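Local coordinates for protein disulfide-isomerase A4 (Rattus norvegicus, PDB 3EC3) that catalyses the rearrangement of disulfide bonds in proteins of the endoplasmic reticulum, represented here by its noncatalytic thioredoxin-like b and b' domains, at residues 118-123 with 171-176; 137-142 with 196-201; 30-35 with 69-74; 39-44 with 57-62; 164-169 with 225-230. The protein carries 1 engineered substitution. All coordinates share one frame; numbering follows the deposited sequence.

Contact 1: 118-123 with 171-176; sequences VGHRKT and FAIADE
Val118 CG1 meets Ile173 CG2 at 3.7 Å, the side chains crossing at about a right angle on one face of the sheet. The valine sets CG1 trans to its backbone N (chi1 -178°), which leaves CG2 beside that N and close to Phe171 CB. In Ile173 the CG1 branch lies between backbone N and carbonyl carbon (chi1 64°) and reaches within 3.5 Å of Gly119 O. The His120 ring, with Lys122 CG over one face, brings CD2 to 3.6 Å from Ile173 O, near the ring plane. On the reverse face Arg121 CB touches Ala172 CB at 3.7 Å; its chain then runs extended to a salt bridge with Glu182. Backbone bonds link Ile173 N to Gly119 O (3.0 Å) and Arg121 N to Ile173 O (2.9 Å). One water joins Gly119 N to Phe171 O, another Arg121 O, Asp175 N and His120 NE2. Strand 118-121 thus edges the sheet of the second thioredoxin-like domain, parallel to strand 170-175, with strand 135-140 beyond and helix 149-163 packed against Val118.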
# COMPACT_ATOMS: atom_id res chain seq x y z
N VAL A 118 2.59 -4.71 -3.00
CA VAL A 118 1.28 -5.43 -3.07
C VAL A 118 0.52 -5.29 -1.77
O VAL A 118 0.79 -6.00 -0.79
CB VAL A 118 1.41 -6.93 -3.46
CG1 VAL A 118 -0.01 -7.57 -3.56
CG2 VAL A 118 2.09 -7.10 -4.79
N GLY A 119 -0.42 -4.34 -1.77
CA GLY A 119 -1.27 -4.06 -0.63
C GLY A 119 -2.59 -4.77 -0.74
O GLY A 119 -2.79 -5.58 -1.66
N HIS A 120 -3.49 -4.47 0.19
CA HIS A 120 -4.82 -5.11 0.25
C HIS A 120 -5.87 -4.05 -0.11
O HIS A 120 -6.08 -3.10 0.64
CB HIS A 120 -5.10 -5.66 1.66
CG HIS A 120 -6.45 -6.34 1.81
ND1 HIS A 120 -6.94 -6.72 3.03
CD2 HIS A 120 -7.38 -6.69 0.89
CE1 HIS A 120 -8.14 -7.28 2.87
NE2 HIS A 120 -8.41 -7.30 1.58
N ARG A 121 -6.46 -4.21 -1.30
CA ARG A 121 -7.52 -3.32 -1.78
C ARG A 121 -8.83 -3.79 -1.15
O ARG A 121 -9.19 -4.96 -1.25
CB ARG A 121 -7.58 -3.36 -3.31
CG ARG A 121 -8.79 -2.59 -3.92
CD ARG A 121 -8.77 -2.89 -5.40
NE ARG A 121 -9.84 -2.26 -6.16
CZ ARG A 121 -10.81 -2.93 -6.77
NH1 ARG A 121 -11.71 -2.28 -7.49
NH2 ARG A 121 -10.87 -4.26 -6.68
N LYS A 122 -9.50 -2.86 -0.48
CA LYS A 122 -10.68 -3.14 0.29
C LYS A 122 -11.76 -2.19 -0.18
O LYS A 122 -11.47 -1.06 -0.51
CB LYS A 122 -10.40 -2.85 1.76
CG LYS A 122 -9.50 -3.86 2.42
CD LYS A 122 -9.49 -3.70 3.91
CE LYS A 122 -8.54 -2.63 4.35
NZ LYS A 122 -8.11 -2.93 5.75
N THR A 123 -13.02 -2.63 -0.19
CA THR A 123 -14.12 -1.69 -0.47
C THR A 123 -14.06 -0.43 0.43
O THR A 123 -14.49 0.65 0.01
CB THR A 123 -15.51 -2.37 -0.39
OG1 THR A 123 -15.67 -3.03 0.88
CG2 THR A 123 -15.70 -3.37 -1.52
N PHE A 171 -0.43 -2.93 -8.09
CA PHE A 171 -0.95 -4.30 -7.91
C PHE A 171 -1.55 -4.35 -6.52
O PHE A 171 -1.05 -3.68 -5.58
CB PHE A 171 0.17 -5.32 -7.97
CG PHE A 171 0.79 -5.55 -9.36
CD1 PHE A 171 1.56 -4.59 -9.99
CD2 PHE A 171 0.62 -6.79 -9.99
CE1 PHE A 171 2.14 -4.84 -11.25
CE2 PHE A 171 1.20 -7.04 -11.26
CZ PHE A 171 1.95 -6.07 -11.89
N ALA A 172 -2.63 -5.11 -6.38
CA ALA A 172 -3.25 -5.29 -5.06
C ALA A 172 -3.88 -6.66 -5.00
O ALA A 172 -4.29 -7.21 -6.06
CB ALA A 172 -4.30 -4.21 -4.82
N ILE A 173 -3.98 -7.23 -3.80
CA ILE A 173 -4.81 -8.42 -3.64
C ILE A 173 -6.17 -7.92 -3.12
O ILE A 173 -6.25 -6.85 -2.48
CB ILE A 173 -4.17 -9.44 -2.65
CG1 ILE A 173 -4.09 -8.82 -1.24
CG2 ILE A 173 -2.79 -9.98 -3.22
CD1 ILE A 173 -3.68 -9.85 -0.16
N ALA A 174 -7.23 -8.67 -3.39
CA ALA A 174 -8.58 -8.25 -3.02
C ALA A 174 -9.36 -9.49 -2.59
O ALA A 174 -9.17 -10.58 -3.15
CB ALA A 174 -9.29 -7.56 -4.20
N ASP A 175 -10.20 -9.33 -1.57
CA ASP A 175 -10.99 -10.47 -1.12
C ASP A 175 -12.13 -10.75 -2.11
O ASP A 175 -12.84 -9.84 -2.51
CB ASP A 175 -11.55 -10.26 0.29
CG ASP A 175 -12.32 -11.46 0.76
OD1 ASP A 175 -13.56 -11.39 0.79
OD2 ASP A 175 -11.71 -12.51 0.99
N GLU A 176 -12.31 -12.02 -2.49
CA GLU A 176 -13.28 -12.36 -3.57
C GLU A 176 -14.74 -12.13 -3.17
O GLU A 176 -15.58 -11.84 -4.05
CB GLU A 176 -13.09 -13.79 -4.08
CG GLU A 176 -13.14 -14.84 -3.00
CD GLU A 176 -12.71 -16.23 -3.48
OE1 GLU A 176 -12.50 -16.42 -4.70
OE2 GLU A 176 -12.62 -17.14 -2.63
O HOH W 1 -0.45 -2.08 -3.60
O HOH W 2 -10.71 -6.99 -0.12

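Contact 2: 137-142 with 196-201; sequences VVYYSV and NAAILD
At the middle of the mixed sheet of the second thioredoxin-like domain, central strand 135-140 turns its antiparallel edge to strand 196-200, setting Val137, Val138 and Tyr139 against Ala198, Ala197 and Asn196. Two hydrogen-bonded pairs flank a non-hydrogen-bonded one. Val137 N gives to Ala198 O at 2.8 Å, and Ala198 N returns a bond to Val137 O at 2.9 Å. Tyr139 N reaches Asn196 O at 2.7 Å, with Asn196 N to Tyr139 O at 3.0 Å completing the set. Tyr139, with CG beside its own backbone N (chi1 -57°), lays its ring along the neighbouring strand: the edge passes Asn196 O, and CE1 meets Ala198 CB at 3.9 Å in the ring plane. Val137 CG1 covers part of one ring face, and the hydroxyl bonds Glu182, the carboxylate that also pairs with Arg121. On the other side of the sheet Val138 CG2 lies 4.2 Å from Ala197 CB. The opposite edge of strand 135-140 bonds strand 170-175 through Ala172 and Ala174, Ala197 is bonded onward to Met209, and helix 216-227 covers Ala197 and Ile199 through Leu219, Phe222 and Phe226.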
# COMPACT_ATOMS: atom_id res chain seq x y z
N VAL A 137 -5.55 -6.30 -10.13
CA VAL A 137 -6.16 -6.86 -8.92
C VAL A 137 -6.17 -8.38 -8.93
O VAL A 137 -6.58 -8.99 -9.91
CB VAL A 137 -7.63 -6.40 -8.75
CG1 VAL A 137 -8.17 -6.92 -7.35
CG2 VAL A 137 -7.71 -4.85 -8.83
N VAL A 138 -5.70 -9.00 -7.83
CA VAL A 138 -5.73 -10.45 -7.68
C VAL A 138 -6.74 -10.82 -6.57
O VAL A 138 -6.59 -10.43 -5.40
CB VAL A 138 -4.31 -11.05 -7.44
CG1 VAL A 138 -4.36 -12.56 -7.15
CG2 VAL A 138 -3.38 -10.76 -8.65
N TYR A 139 -7.76 -11.59 -6.96
CA TYR A 139 -8.87 -11.91 -6.08
C TYR A 139 -8.77 -13.33 -5.49
O TYR A 139 -8.58 -14.31 -6.22
CB TYR A 139 -10.20 -11.85 -6.85
CG TYR A 139 -10.51 -10.53 -7.52
CD1 TYR A 139 -10.14 -10.30 -8.84
CD2 TYR A 139 -11.21 -9.53 -6.85
CE1 TYR A 139 -10.45 -9.09 -9.48
CE2 TYR A 139 -11.51 -8.30 -7.49
CZ TYR A 139 -11.12 -8.11 -8.80
OH TYR A 139 -11.40 -6.92 -9.46
N TYR A 140 -8.95 -13.42 -4.19
CA TYR A 140 -9.00 -14.70 -3.49
C TYR A 140 -9.52 -14.52 -2.08
O TYR A 140 -10.03 -13.47 -1.73
CB TYR A 140 -7.65 -15.45 -3.51
CG TYR A 140 -6.46 -14.76 -2.84
CD1 TYR A 140 -5.71 -13.80 -3.53
CD2 TYR A 140 -6.06 -15.13 -1.55
CE1 TYR A 140 -4.59 -13.21 -2.94
CE2 TYR A 140 -4.94 -14.53 -0.93
CZ TYR A 140 -4.22 -13.57 -1.65
OH TYR A 140 -3.12 -13.00 -1.09
N SER A 141 -9.41 -15.56 -1.25
CA SER A 141 -9.84 -15.44 0.14
C SER A 141 -8.73 -14.79 0.96
O SER A 141 -7.73 -15.44 1.28
CB SER A 141 -10.24 -16.83 0.70
OG SER A 141 -10.54 -16.74 2.08
N VAL A 142 -8.90 -13.51 1.30
CA VAL A 142 -7.80 -12.74 1.94
C VAL A 142 -8.05 -12.70 3.44
O VAL A 142 -9.08 -12.21 3.86
CB VAL A 142 -7.70 -11.29 1.35
CG1 VAL A 142 -6.69 -10.43 2.15
CG2 VAL A 142 -7.29 -11.37 -0.13
N ASN A 196 -8.17 -15.47 -8.95
CA ASN A 196 -8.50 -14.87 -10.24
C ASN A 196 -7.89 -13.49 -10.35
O ASN A 196 -7.48 -12.92 -9.32
CB ASN A 196 -10.02 -14.78 -10.37
CG ASN A 196 -10.64 -16.12 -10.65
OD1 ASN A 196 -10.57 -16.62 -11.76
ND2 ASN A 196 -11.26 -16.72 -9.63
N ALA A 197 -7.79 -12.94 -11.56
CA ALA A 197 -7.12 -11.64 -11.73
C ALA A 197 -7.79 -10.77 -12.78
O ALA A 197 -8.34 -11.27 -13.76
CB ALA A 197 -5.63 -11.83 -12.05
N ALA A 198 -7.77 -9.46 -12.53
CA ALA A 198 -8.26 -8.47 -13.48
C ALA A 198 -7.33 -7.25 -13.57
O ALA A 198 -6.50 -7.00 -12.67
CB ALA A 198 -9.71 -8.06 -13.13
N ILE A 199 -7.46 -6.50 -14.65
CA ILE A 199 -6.82 -5.21 -14.77
C ILE A 199 -7.87 -4.13 -14.99
O ILE A 199 -8.71 -4.25 -15.88
CB ILE A 199 -5.79 -5.20 -15.93
CG1 ILE A 199 -4.71 -6.27 -15.67
CG2 ILE A 199 -5.20 -3.75 -16.10
CD1 ILE A 199 -3.61 -6.36 -16.66
N LEU A 200 -7.80 -3.06 -14.19
CA LEU A 200 -8.59 -1.86 -14.46
C LEU A 200 -7.70 -0.81 -15.16
O LEU A 200 -6.64 -0.44 -14.63
CB LEU A 200 -9.16 -1.28 -13.16
CG LEU A 200 -9.70 -2.17 -12.02
CD1 LEU A 200 -10.56 -1.36 -11.05
CD2 LEU A 200 -10.47 -3.37 -12.55
N ASP A 201 -8.10 -0.32 -16.35
CA ASP A 201 -7.28 0.68 -17.04
C ASP A 201 -7.71 2.13 -16.83
O ASP A 201 -8.76 2.41 -16.22
CB ASP A 201 -7.07 0.36 -18.54
CG ASP A 201 -8.25 0.75 -19.40
OD1 ASP A 201 -9.25 1.28 -18.86
OD2 ASP A 201 -8.19 0.53 -20.63

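Contact 3: 30-35 with 69-74; sequences LGVFQG and LKVSLG
Leu73 drops its forked end into the bend formed by Val32, Phe33 and Gln34. CG stands beside the backbone N (chi1 -61°), a turn that sends CD2 into the notch between Val32 CG1 and Phe33 O, 3.7 Å from each. CB and the other branch, CD1, close on Gln34 CG, CD1 at 3.7 Å. Val32 is itself a bump: CG1 fills the hollow under residues 71-73, meeting Leu73 crosswise and Val71 CG2 at 4.2 Å, while CG2 turns toward Leu69. Farther along, Leu30 CD2 presses on Leu69 CD1 at 3.4 Å, tighter than ordinary carbon contact. Phe33 CD2 comes 3.8 Å from Gly74 CA, where no side chain intervenes; at the glycine's phi of 96° a CB would jam against the preceding carbonyl O. An alanine in place of Leu73 keeps CB against Gln34 but lacks both methyl branches, and would probably leave a gap between Val32 CG1 and Phe33 O. One hydrogen bond crosses, Gly74 N to Val32 O at 2.6 Å, where strand 75-79 is about to begin its pairing with strand 28-32. The rest is apolar, and the buried Ser72 O has no partner. These turns correspond in topology to the active-site and cis-proline loops of catalytic thioredoxin domains, but here neither segment carries a cysteine, consistent with a noncatalytic domain.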
# COMPACT_ATOMS: atom_id res chain seq x y z
N LEU A 30 5.49 8.62 10.09
CA LEU A 30 6.11 9.06 11.32
C LEU A 30 7.08 10.21 11.12
O LEU A 30 8.16 10.01 10.55
CB LEU A 30 6.86 7.92 11.95
CG LEU A 30 7.40 8.27 13.34
CD1 LEU A 30 6.33 8.69 14.31
CD2 LEU A 30 8.17 7.07 13.90
N GLY A 31 6.75 11.36 11.70
CA GLY A 31 7.69 12.50 11.73
C GLY A 31 8.61 12.36 12.94
O GLY A 31 8.14 12.26 14.08
N VAL A 32 9.93 12.41 12.72
CA VAL A 32 10.87 12.25 13.85
C VAL A 32 11.65 13.55 13.97
O VAL A 32 12.49 13.84 13.12
CB VAL A 32 11.87 11.09 13.58
CG1 VAL A 32 12.87 10.91 14.77
CG2 VAL A 32 11.11 9.74 13.28
N PHE A 33 11.42 14.28 15.05
CA PHE A 33 11.88 15.67 15.20
C PHE A 33 12.49 15.92 16.54
O PHE A 33 12.38 15.09 17.43
CB PHE A 33 10.74 16.63 14.84
CG PHE A 33 10.35 16.52 13.38
CD1 PHE A 33 9.17 15.86 13.00
CD2 PHE A 33 11.24 16.98 12.38
CE1 PHE A 33 8.83 15.72 11.65
CE2 PHE A 33 10.93 16.83 11.02
CZ PHE A 33 9.71 16.18 10.65
N GLN A 34 13.13 17.06 16.70
CA GLN A 34 13.83 17.35 17.96
C GLN A 34 12.88 17.82 19.06
O GLN A 34 13.12 17.61 20.24
CB GLN A 34 14.94 18.36 17.70
CG GLN A 34 15.92 17.86 16.58
CD GLN A 34 17.11 18.72 16.45
OE1 GLN A 34 17.49 19.11 15.33
NE2 GLN A 34 17.70 19.10 17.59
N GLY A 35 11.77 18.42 18.67
CA GLY A 35 10.81 18.90 19.65
C GLY A 35 9.68 19.68 19.02
O GLY A 35 9.64 19.88 17.81
N LEU A 69 14.63 3.09 15.32
CA LEU A 69 14.31 3.17 13.90
C LEU A 69 15.52 3.35 13.02
O LEU A 69 15.39 3.41 11.79
CB LEU A 69 13.36 4.32 13.61
CG LEU A 69 11.97 4.21 14.21
CD1 LEU A 69 11.19 5.46 13.81
CD2 LEU A 69 11.29 2.92 13.76
N LYS A 70 16.68 3.49 13.64
CA LYS A 70 17.94 3.69 12.96
C LYS A 70 17.97 4.98 12.10
O LYS A 70 18.57 5.01 11.03
CB LYS A 70 18.35 2.38 12.22
CG LYS A 70 18.50 1.18 13.20
CD LYS A 70 19.47 0.03 12.68
CE LYS A 70 20.32 -0.56 13.83
NZ LYS A 70 21.44 -1.50 13.37
N VAL A 71 17.36 6.05 12.61
CA VAL A 71 17.34 7.36 11.92
C VAL A 71 17.82 8.46 12.84
O VAL A 71 17.67 8.36 14.06
CB VAL A 71 15.91 7.74 11.39
CG1 VAL A 71 15.36 6.71 10.41
CG2 VAL A 71 14.92 8.00 12.54
N SER A 72 18.39 9.53 12.30
CA SER A 72 18.67 10.70 13.15
C SER A 72 17.39 11.56 13.21
O SER A 72 16.38 11.24 12.56
CB SER A 72 19.88 11.49 12.66
OG SER A 72 19.74 11.78 11.28
N LEU A 73 17.41 12.62 14.02
CA LEU A 73 16.22 13.47 14.15
C LEU A 73 16.10 14.30 12.88
O LEU A 73 17.11 14.54 12.19
CB LEU A 73 16.28 14.34 15.44
CG LEU A 73 16.35 13.56 16.78
CD1 LEU A 73 16.62 14.47 18.00
CD2 LEU A 73 15.14 12.68 17.03
N GLY A 74 14.90 14.73 12.53
CA GLY A 74 14.70 15.63 11.40
C GLY A 74 14.32 14.86 10.16
O GLY A 74 14.82 15.14 9.07

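Contact 4: 39-44 with 57-62; sequences PGYLQY and FHHTFS
Tyr44 reaches from helix 39-51 to His58 and Phe57 of strand 57-60. Its CB starts the side chain off with CG anti to the backbone N (chi1 175°), and the strand is first met at the far half of the ring. There CE1 lies 4.1 Å from His59 CB, CE2 faces Phe57 CD2 at 4.0 Å, and CZ lies 3.9 Å from Phe57 CD2. The hydroxyl ends the reach, giving a hydrogen bond of 2.6 Å to His58 O from 23° off the carbonyl plane and resting in the plane of the Phe57 ring at its edge. A phenylalanine here lacks the hydroxyl, so the helix would probably lose this hydrogen-bonded tie to the strand, leaving the ring held by packing alone. One turn earlier, Tyr41 sits in an aromatic cluster. The edge of Phe61 points at one face of Tyr41 (planes at 83°), while the edge of Tyr41 is directed at the face of His59, centroids 4.8 Å apart. Gln45 bonds the Tyr41 hydroxyl, and Ser8 the His59 ND1. Tyrosines one turn apart thus seat the helix on the sheet of the first domain, as expected for a beta-alpha-beta crossover in a thioredoxin-like fold.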
# COMPACT_ATOMS: atom_id res chain seq x y z
N PRO A 39 11.49 23.64 13.43
CA PRO A 39 10.89 24.10 12.18
C PRO A 39 10.46 22.93 11.24
O PRO A 39 9.42 23.03 10.59
CB PRO A 39 11.99 24.99 11.61
CG PRO A 39 12.63 25.57 12.81
CD PRO A 39 12.74 24.38 13.72
N GLY A 40 11.21 21.83 11.22
CA GLY A 40 10.87 20.69 10.34
C GLY A 40 9.56 20.06 10.80
O GLY A 40 8.68 19.69 9.98
N TYR A 41 9.39 19.93 12.10
CA TYR A 41 8.12 19.43 12.63
C TYR A 41 6.94 20.30 12.18
O TYR A 41 5.85 19.81 11.89
CB TYR A 41 8.21 19.37 14.16
CG TYR A 41 6.88 19.10 14.84
CD1 TYR A 41 6.30 20.06 15.68
CD2 TYR A 41 6.19 17.88 14.66
CE1 TYR A 41 5.10 19.83 16.32
CE2 TYR A 41 4.96 17.66 15.25
CZ TYR A 41 4.45 18.61 16.12
OH TYR A 41 3.22 18.39 16.74
N LEU A 42 7.14 21.62 12.14
CA LEU A 42 6.04 22.51 11.80
C LEU A 42 5.66 22.35 10.34
O LEU A 42 4.48 22.38 9.99
CB LEU A 42 6.42 23.99 12.11
CG LEU A 42 6.63 24.26 13.62
CD1 LEU A 42 6.96 25.72 13.75
CD2 LEU A 42 5.37 23.99 14.45
N GLN A 43 6.66 22.14 9.49
CA GLN A 43 6.43 21.86 8.08
C GLN A 43 5.68 20.51 7.89
O GLN A 43 4.77 20.36 7.05
CB GLN A 43 7.78 21.81 7.35
CG GLN A 43 8.41 23.16 7.09
CD GLN A 43 7.48 24.13 6.35
OE1 GLN A 43 6.82 24.97 6.97
NE2 GLN A 43 7.44 24.03 5.05
N TYR A 44 6.06 19.54 8.70
CA TYR A 44 5.38 18.22 8.70
C TYR A 44 3.90 18.36 9.08
O TYR A 44 3.03 17.83 8.39
CB TYR A 44 6.12 17.28 9.67
CG TYR A 44 5.44 15.93 9.86
CD1 TYR A 44 4.89 15.57 11.08
CD2 TYR A 44 5.38 15.01 8.81
CE1 TYR A 44 4.27 14.32 11.26
CE2 TYR A 44 4.76 13.78 8.96
CZ TYR A 44 4.20 13.45 10.20
OH TYR A 44 3.62 12.19 10.35
N PHE A 57 -1.41 10.46 10.60
CA PHE A 57 -0.03 10.93 10.82
C PHE A 57 0.40 10.85 12.29
O PHE A 57 -0.42 11.15 13.21
CB PHE A 57 0.03 12.40 10.36
CG PHE A 57 -0.11 12.55 8.87
CD1 PHE A 57 -1.37 12.63 8.28
CD2 PHE A 57 1.02 12.64 8.06
CE1 PHE A 57 -1.50 12.77 6.90
CE2 PHE A 57 0.90 12.82 6.67
CZ PHE A 57 -0.38 12.86 6.09
N HIS A 58 1.66 10.46 12.54
CA HIS A 58 2.18 10.42 13.89
C HIS A 58 3.49 11.18 13.91
O HIS A 58 4.07 11.44 12.83
CB HIS A 58 2.42 8.99 14.33
CG HIS A 58 1.19 8.14 14.22
ND1 HIS A 58 0.31 7.97 15.27
CD2 HIS A 58 0.64 7.49 13.16
CE1 HIS A 58 -0.70 7.20 14.88
NE2 HIS A 58 -0.52 6.89 13.60
N HIS A 59 3.94 11.51 15.11
CA HIS A 59 5.26 12.17 15.28
C HIS A 59 5.89 11.75 16.56
O HIS A 59 5.22 11.28 17.46
CB HIS A 59 5.15 13.70 15.20
CG HIS A 59 4.34 14.31 16.30
ND1 HIS A 59 2.98 14.49 16.20
CD2 HIS A 59 4.69 14.79 17.51
CE1 HIS A 59 2.53 15.08 17.30
NE2 HIS A 59 3.56 15.28 18.11
N THR A 60 7.21 11.88 16.63
CA THR A 60 7.87 11.61 17.88
C THR A 60 9.07 12.54 18.04
O THR A 60 9.69 12.95 17.04
CB THR A 60 8.30 10.10 17.97
OG1 THR A 60 8.82 9.85 19.27
CG2 THR A 60 9.38 9.77 16.94
N PHE A 61 9.38 12.87 19.28
CA PHE A 61 10.59 13.61 19.57
C PHE A 61 11.58 12.74 20.36
O PHE A 61 12.56 13.26 20.90
CB PHE A 61 10.25 14.87 20.37
CG PHE A 61 9.10 15.64 19.83
CD1 PHE A 61 7.98 15.88 20.63
CD2 PHE A 61 9.13 16.13 18.52
CE1 PHE A 61 6.88 16.61 20.14
CE2 PHE A 61 8.03 16.88 18.00
CZ PHE A 61 6.92 17.11 18.80
N SER A 62 11.31 11.44 20.43
CA SER A 62 12.07 10.48 21.29
C SER A 62 13.36 10.02 20.62
O SER A 62 13.31 9.43 19.55
CB SER A 62 11.21 9.24 21.53
OG SER A 62 11.92 8.21 22.20

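Contact 5: 164-169 with 225-230; sequences KDFPEY and AFKKGK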
# COMPACT_ATOMS: atom_id res chain seq x y z
N LYS A 164 6.96 -6.58 -8.89
CA LYS A 164 8.27 -5.91 -8.83
C LYS A 164 8.81 -5.62 -10.22
O LYS A 164 9.70 -4.79 -10.38
CB LYS A 164 9.30 -6.76 -8.11
CG LYS A 164 9.61 -8.05 -8.83
CD LYS A 164 11.01 -8.51 -8.45
CE LYS A 164 11.14 -10.02 -8.65
NZ LYS A 164 10.73 -10.38 -10.02
N ASP A 165 8.27 -6.32 -11.21
CA ASP A 165 8.72 -6.18 -12.61
C ASP A 165 7.95 -5.15 -13.42
O ASP A 165 8.39 -4.74 -14.54
CB ASP A 165 8.63 -7.53 -13.31
CG ASP A 165 9.75 -8.45 -12.90
OD1 ASP A 165 10.78 -7.95 -12.39
OD2 ASP A 165 9.61 -9.68 -13.08
N PHE A 166 6.83 -4.69 -12.85
CA PHE A 166 5.96 -3.71 -13.50
C PHE A 166 5.68 -2.52 -12.60
O PHE A 166 4.52 -2.30 -12.21
CB PHE A 166 4.65 -4.36 -13.96
CG PHE A 166 4.86 -5.45 -15.01
CD1 PHE A 166 5.05 -6.79 -14.63
CD2 PHE A 166 4.85 -5.14 -16.36
CE1 PHE A 166 5.25 -7.80 -15.61
CE2 PHE A 166 5.04 -6.13 -17.36
CZ PHE A 166 5.24 -7.46 -16.97
N PRO A 167 6.73 -1.76 -12.26
CA PRO A 167 6.49 -0.65 -11.35
C PRO A 167 5.53 0.39 -11.92
O PRO A 167 5.03 1.24 -11.18
CB PRO A 167 7.89 -0.07 -11.16
CG PRO A 167 8.65 -0.45 -12.44
CD PRO A 167 8.16 -1.85 -12.65
N GLU A 168 5.31 0.34 -13.23
CA GLU A 168 4.43 1.29 -13.90
C GLU A 168 2.93 1.01 -13.64
O GLU A 168 2.06 1.88 -13.94
CB GLU A 168 4.70 1.25 -15.41
CG GLU A 168 4.34 -0.10 -16.05
CD GLU A 168 5.53 -1.05 -16.16
OE1 GLU A 168 6.50 -0.92 -15.36
OE2 GLU A 168 5.52 -1.92 -17.06
N TYR A 169 2.62 -0.17 -13.07
CA TYR A 169 1.24 -0.49 -12.68
C TYR A 169 1.18 -0.69 -11.16
O TYR A 169 2.18 -1.06 -10.55
CB TYR A 169 0.77 -1.79 -13.36
CG TYR A 169 0.97 -1.78 -14.86
CD1 TYR A 169 0.71 -0.62 -15.61
CD2 TYR A 169 1.42 -2.93 -15.54
CE1 TYR A 169 0.88 -0.59 -17.02
CE2 TYR A 169 1.59 -2.91 -16.95
CZ TYR A 169 1.32 -1.75 -17.67
OH TYR A 169 1.51 -1.75 -19.03
N ALA A 225 0.27 -9.13 -21.80
CA ALA A 225 -0.69 -9.08 -22.91
C ALA A 225 -1.47 -7.76 -22.84
O ALA A 225 -1.74 -7.12 -23.88
CB ALA A 225 -1.62 -10.27 -22.89
N PHE A 226 -1.78 -7.34 -21.61
CA PHE A 226 -2.39 -6.03 -21.36
C PHE A 226 -1.53 -4.89 -21.89
O PHE A 226 -2.02 -4.02 -22.60
CB PHE A 226 -2.66 -5.80 -19.87
CG PHE A 226 -3.01 -4.35 -19.55
CD1 PHE A 226 -2.06 -3.48 -19.00
CD2 PHE A 226 -4.29 -3.85 -19.82
CE1 PHE A 226 -2.39 -2.16 -18.71
CE2 PHE A 226 -4.63 -2.52 -19.55
CZ PHE A 226 -3.69 -1.68 -19.00
N LYS A 227 -0.24 -4.91 -21.52
CA LYS A 227 0.73 -3.88 -21.87
C LYS A 227 0.83 -3.73 -23.37
O LYS A 227 0.91 -2.60 -23.91
CB LYS A 227 2.11 -4.31 -21.36
CG LYS A 227 3.24 -3.33 -21.65
CD LYS A 227 4.52 -3.91 -21.05
CE LYS A 227 5.24 -2.95 -20.11
NZ LYS A 227 4.43 -1.85 -19.47
N LYS A 228 0.83 -4.88 -24.04
CA LYS A 228 1.00 -4.98 -25.48
C LYS A 228 -0.30 -4.74 -26.25
O LYS A 228 -0.31 -4.81 -27.49
CB LYS A 228 1.58 -6.35 -25.82
CG LYS A 228 3.07 -6.48 -25.57
CD LYS A 228 3.59 -7.84 -26.06
CE LYS A 228 4.55 -8.47 -25.06
NZ LYS A 228 4.39 -9.96 -24.95
N GLY A 229 -1.38 -4.46 -25.52
CA GLY A 229 -2.68 -4.19 -26.12
C GLY A 229 -3.34 -5.40 -26.75
O GLY A 229 -4.05 -5.26 -27.74
N LYS A 230 -3.10 -6.59 -26.20
CA LYS A 230 -3.57 -7.85 -26.81
C LYS A 230 -4.85 -8.40 -26.17
O LYS A 230 -5.33 -9.47 -26.58
CB LYS A 230 -2.46 -8.90 -26.78
CG LYS A 230 -1.40 -8.68 -27.84
CD LYS A 230 -0.06 -9.30 -27.45
CE LYS A 230 -0.11 -10.83 -27.34
NZ LYS A 230 1.24 -11.42 -27.60
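Lys227 NZ provides the polar part of the contact, holding Glu168 and Tyr169 together. It forms a salt bridge with Glu168 OE2 at 2.6 Å, approaching on the anti side and 24° out of the carboxylate plane, and a hydrogen bond to Tyr169 OH at 3.0 Å. The lysine chain leaves the helix straight and then bends at its last two torsions, curling its ammonium back between the two oxygens. Glu168 folds over its neighbour, CG standing 3.5 Å above the centre of the Tyr169 ring. The aromatic part is an edge-to-face pair: Phe226 directs its edge at the face of Tyr169, planes at 76°, with CE1 3.9 Å from Tyr169 CZ. Apolar contact is slighter, Lys227 CE lying at the edge of the Phe166 ring, 4.2 Å from CE2. At the surface of the second thioredoxin-like fold, the type I turn leading into strand 170-175 is thereby fastened to the last turn of helix 216-227, which ends in a Schellman motif at Gly229.

How the contacts relate
The five contacts divide between two thioredoxin-like domains: contacts 3 and 4 in the first, contacts 1, 2 and 5 in the second, with centres of contacts 2 and 3 about 38 Å apart. Contacts 1 and 2 are buried strand pairings on the outer edges of adjacent strands 170-175 and 135-140, themselves joined by the hydrogen bond from Ala174 N to Val138 O. Contact 5 lies at the surface and alone relies on a salt bridge between its segments; Phe226 links it to Ile199 of contact 2. Contact 4 is nested within the loop closed by contact 3, and strand 28-32 bonds strand 57-60. Aromatic rings dominate the buried contact 4, aliphatic side chains the partly buried contact 3.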